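Peptidoglycan DD-endopeptidase ShyB (Vibrio cholerae, PDB 2GU1) is a zinc-dependent endopeptidase that cuts the peptide cross-links between peptidoglycan strands, probably so that new glycans can be inserted as the cell wall expands. Local coordinates at residues A[204-210]-A[237-243]. Residues are numbered along the deposited sequence; the frame is centred on the assembly and turned at random.
Sequences YPVDKAY and FATPIGA
Pro-240 lays the CD corner of its ring over one face of Tyr-210, 3.5 Å from the ring centroid and 23° off the normal, a CH-pi contact in which a methylene next to the prolyl amide nitrogen, made somewhat polar by it, meets the pi cloud. The CB of Ala-209 lies over the opposite face, so the tyrosine ring is sandwiched between two aliphatic groups. With CG anti to its carbonyl carbon (chi1 -48°), the ring extends past Thr-239 to Ala-243, whose small CB lies 3.8 Å from Tyr-210 CE2. Thr-239 turns its methyl into the contact: CG2 packs 3.6 Å from Tyr-210 CB and 3.8 Å from Val-206 CG1. Val-206 suits this place because its two branches serve different partners, CG2 coming over one face of Phe-237 while CG1 reaches the threonine.

Phe-237 is buried, its ring packed against Tyr-204, Pro-205 and Val-206, with the Tyr-210 carbonyl O near its CB. Pro-205 brings its CD to 3.4 Å from Phe-237 CE2, with CG close behind, and the rigid pyrrolidine packs obliquely against the phenyl ring. The Phe-237 CE1 corner meets the edge of Tyr-204, near that ring's plane and 3.7 Å from Tyr-204 CD1; the two ring planes are inclined at 71°. No hydrogen bond links the segments; the contact rests on van der Waals packing, largely between side chains. Each loop has its own brace: Tyr-210 N bonds to Asp-207 O, and a type II turn from Pro-240 to Ala-243 places Gly-242 where its positive phi favours glycine.

Phe-237 ends strand 235-237, directly after the zinc ligand Asp-236. Strand 213-215 follows the 204-210 loop and pairs antiparallel with 235-237, while Leu-312 of strand 312-318, which also carries the zinc ligand His-313, touches Pro-205, Val-206 and Thr-239, uniting both loops beside the metal-bearing M23 peptidase sheet.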
ATOM      1  N   TYR A 204      -0.265 -12.995  13.528  1.00 27.21           N
ATOM      2  CA  TYR A 204      -1.674 -12.663  13.765  1.00 25.40           C
ATOM      3  C   TYR A 204      -1.988 -11.254  14.264  1.00 23.55           C
ATOM      4  O   TYR A 204      -1.257 -10.703  15.081  1.00 24.46           O
ATOM      5  CB  TYR A 204      -2.262 -13.660  14.775  1.00 26.49           C
ATOM      6  CG  TYR A 204      -2.184 -15.101  14.319  1.00 24.32           C
ATOM      7  CD1 TYR A 204      -3.067 -15.599  13.367  1.00 25.78           C
ATOM      8  CD2 TYR A 204      -1.197 -15.954  14.814  1.00 26.45           C
ATOM      9  CE1 TYR A 204      -2.972 -16.917  12.911  1.00 26.49           C
ATOM     10  CE2 TYR A 204      -1.092 -17.264  14.370  1.00 24.34           C
ATOM     11  CZ  TYR A 204      -1.980 -17.741  13.419  1.00 29.19           C
ATOM     12  OH  TYR A 204      -1.870 -19.041  12.975  1.00 28.65           O
ATOM     13  N   PRO A 205      -3.093 -10.660  13.769  1.00 21.80           N
ATOM     14  CA  PRO A 205      -3.542  -9.317  14.153  1.00 22.19           C
ATOM     15  C   PRO A 205      -4.529  -9.362  15.326  1.00 21.10           C
ATOM     16  O   PRO A 205      -5.085  -8.333  15.713  1.00 21.33           O
ATOM     17  CB  PRO A 205      -4.207  -8.799  12.884  1.00 20.92           C
ATOM     18  CG  PRO A 205      -4.880 -10.047  12.362  1.00 25.11           C
ATOM     19  CD  PRO A 205      -3.805 -11.119  12.556  1.00 22.69           C
ATOM     20  N   VAL A 206      -4.760 -10.554  15.875  1.00 21.79           N
ATOM     21  CA  VAL A 206      -5.687 -10.708  16.993  1.00 22.09           C
ATOM     22  C   VAL A 206      -5.153 -11.721  18.015  1.00 25.17           C
ATOM     23  O   VAL A 206      -4.211 -12.478  17.735  1.00 22.34           O
ATOM     24  CB  VAL A 206      -7.090 -11.188  16.521  1.00 22.29           C
ATOM     25  CG1 VAL A 206      -7.755 -10.126  15.631  1.00 23.76           C
ATOM     26  CG2 VAL A 206      -6.961 -12.500  15.773  1.00 24.93           C
ATOM     27  N   ASP A 207      -5.766 -11.732  19.197  1.00 26.29           N
ATOM     28  CA  ASP A 207      -5.358 -12.642  20.254  1.00 27.64           C
ATOM     29  C   ASP A 207      -5.734 -14.081  19.926  1.00 28.55           C
ATOM     30  O   ASP A 207      -6.631 -14.335  19.110  1.00 25.43           O
ATOM     31  CB  ASP A 207      -5.975 -12.208  21.587  1.00 30.92           C
ATOM     32  CG  ASP A 207      -5.436 -10.869  22.065  1.00 31.87           C
ATOM     33  OD1 ASP A 207      -4.194 -10.695  22.103  1.00 32.32           O
ATOM     34  OD2 ASP A 207      -6.253  -9.989  22.408  1.00 35.85           O
ATOM     35  N   LYS A 208      -5.041 -15.022  20.564  1.00 30.07           N
ATOM     36  CA  LYS A 208      -5.269 -16.445  20.328  1.00 30.18           C
ATOM     37  C   LYS A 208      -6.733 -16.858  20.299  1.00 28.89           C
ATOM     38  O   LYS A 208      -7.140 -17.694  19.484  1.00 26.29           O
ATOM     39  CB  LYS A 208      -4.528 -17.279  21.384  1.00 36.06           C
ATOM     40  CG  LYS A 208      -3.018 -17.075  21.387  1.00 40.60           C
ATOM     41  CD  LYS A 208      -2.322 -18.051  22.330  1.00 44.54           C
ATOM     42  CE  LYS A 208      -0.815 -17.856  22.312  1.00 47.61           C
ATOM     43  NZ  LYS A 208      -0.115 -18.844  23.187  1.00 49.57           N
ATOM     44  N   ALA A 209      -7.532 -16.271  21.174  1.00 26.69           N
ATOM     45  CA  ALA A 209      -8.948 -16.622  21.238  1.00 29.72           C
ATOM     46  C   ALA A 209      -9.715 -16.429  19.931  1.00 30.01           C
ATOM     47  O   ALA A 209     -10.711 -17.112  19.688  1.00 32.36           O
ATOM     48  CB  ALA A 209      -9.627 -15.826  22.363  1.00 29.33           C
ATOM     49  N   TYR A 210      -9.251 -15.528  19.072  1.00 30.79           N
ATOM     50  CA  TYR A 210      -9.974 -15.250  17.829  1.00 31.54           C
ATOM     51  C   TYR A 210      -9.188 -15.513  16.542  1.00 32.53           C
ATOM     52  O   TYR A 210      -9.493 -14.948  15.487  1.00 29.00           O
ATOM     53  CB  TYR A 210     -10.445 -13.796  17.852  1.00 30.92           C
ATOM     54  CG  TYR A 210     -11.119 -13.405  19.153  1.00 31.90           C
ATOM     55  CD1 TYR A 210     -12.259 -14.078  19.598  1.00 31.70           C
ATOM     56  CD2 TYR A 210     -10.624 -12.360  19.934  1.00 32.82           C
ATOM     57  CE1 TYR A 210     -12.889 -13.717  20.787  1.00 33.37           C
ATOM     58  CE2 TYR A 210     -11.250 -11.987  21.126  1.00 31.44           C
ATOM     59  CZ  TYR A 210     -12.381 -12.668  21.543  1.00 32.99           C
ATOM     60  OH  TYR A 210     -13.025 -12.292  22.702  1.00 33.41           O
ATOM     61  N   PHE A 237     -10.697 -13.606  10.226  1.00 25.08           N
ATOM     62  CA  PHE A 237     -10.584 -14.163  11.580  1.00 25.89           C
ATOM     63  C   PHE A 237     -11.935 -14.052  12.286  1.00 26.28           C
ATOM     64  O   PHE A 237     -12.661 -13.060  12.119  1.00 25.92           O
ATOM     65  CB  PHE A 237      -9.508 -13.419  12.385  1.00 25.63           C
ATOM     66  CG  PHE A 237      -8.108 -13.661  11.894  1.00 24.37           C
ATOM     67  CD1 PHE A 237      -7.515 -14.914  12.031  1.00 25.77           C
ATOM     68  CD2 PHE A 237      -7.393 -12.646  11.264  1.00 25.73           C
ATOM     69  CE1 PHE A 237      -6.227 -15.153  11.547  1.00 26.50           C
ATOM     70  CE2 PHE A 237      -6.107 -12.869  10.777  1.00 24.72           C
ATOM     71  CZ  PHE A 237      -5.520 -14.125  10.916  1.00 25.29           C
ATOM     72  N   ALA A 238     -12.274 -15.079  13.063  1.00 26.59           N
ATOM     73  CA  ALA A 238     -13.547 -15.137  13.770  1.00 28.03           C
ATOM     74  C   ALA A 238     -13.566 -14.267  15.018  1.00 28.98           C
ATOM     75  O   ALA A 238     -13.497 -14.771  16.143  1.00 31.98           O
ATOM     76  CB  ALA A 238     -13.865 -16.582  14.138  1.00 27.37           C
ATOM     77  N   THR A 239     -13.669 -12.961  14.821  1.00 27.51           N
ATOM     78  CA  THR A 239     -13.693 -12.021  15.935  1.00 26.50           C
ATOM     79  C   THR A 239     -15.081 -11.505  16.262  1.00 27.38           C
ATOM     80  O   THR A 239     -15.891 -11.256  15.371  1.00 28.26           O
ATOM     81  CB  THR A 239     -12.845 -10.771  15.640  1.00 25.50           C
ATOM     82  OG1 THR A 239     -13.240 -10.226  14.373  1.00 28.52           O
ATOM     83  CG2 THR A 239     -11.378 -11.106  15.620  1.00 23.24           C
ATOM     84  N   PRO A 240     -15.381 -11.353  17.558  1.00 27.00           N
ATOM     85  CA  PRO A 240     -16.691 -10.836  17.949  1.00 25.78           C
ATOM     86  C   PRO A 240     -16.559  -9.332  17.707  1.00 25.09           C
ATOM     87  O   PRO A 240     -15.444  -8.818  17.675  1.00 20.99           O
ATOM     88  CB  PRO A 240     -16.753 -11.128  19.448  1.00 27.71           C
ATOM     89  CG  PRO A 240     -15.789 -12.268  19.638  1.00 30.61           C
ATOM     90  CD  PRO A 240     -14.659 -11.888  18.723  1.00 28.00           C
ATOM     91  N   ILE A 241     -17.670  -8.630  17.514  1.00 21.66           N
ATOM     92  CA  ILE A 241     -17.593  -7.192  17.334  1.00 22.02           C
ATOM     93  C   ILE A 241     -17.001  -6.685  18.649  1.00 22.19           C
ATOM     94  O   ILE A 241     -17.435  -7.114  19.722  1.00 22.89           O
ATOM     95  CB  ILE A 241     -19.000  -6.578  17.150  1.00 22.11           C
ATOM     96  CG1 ILE A 241     -19.641  -7.138  15.880  1.00 21.61           C
ATOM     97  CG2 ILE A 241     -18.907  -5.062  17.095  1.00 24.37           C
ATOM     98  CD1 ILE A 241     -21.081  -6.673  15.630  1.00 25.48           C
ATOM     99  N   GLY A 242     -16.004  -5.807  18.574  1.00 22.22           N
ATOM    100  CA  GLY A 242     -15.400  -5.271  19.786  1.00 22.29           C
ATOM    101  C   GLY A 242     -14.084  -5.919  20.187  1.00 24.59           C
ATOM    102  O   GLY A 242     -13.398  -5.430  21.091  1.00 25.72           O
ATOM    103  N   ALA A 243     -13.720  -7.017  19.534  1.00 22.24           N
ATOM    104  CA  ALA A 243     -12.464  -7.685  19.853  1.00 25.06           C
ATOM    105  C   ALA A 243     -11.305  -6.789  19.447  1.00 25.86           C
ATOM    106  O   ALA A 243     -11.362  -6.125  18.411  1.00 26.39           O
ATOM    107  CB  ALA A 243     -12.367  -9.013  19.116  1.00 25.08           C
TER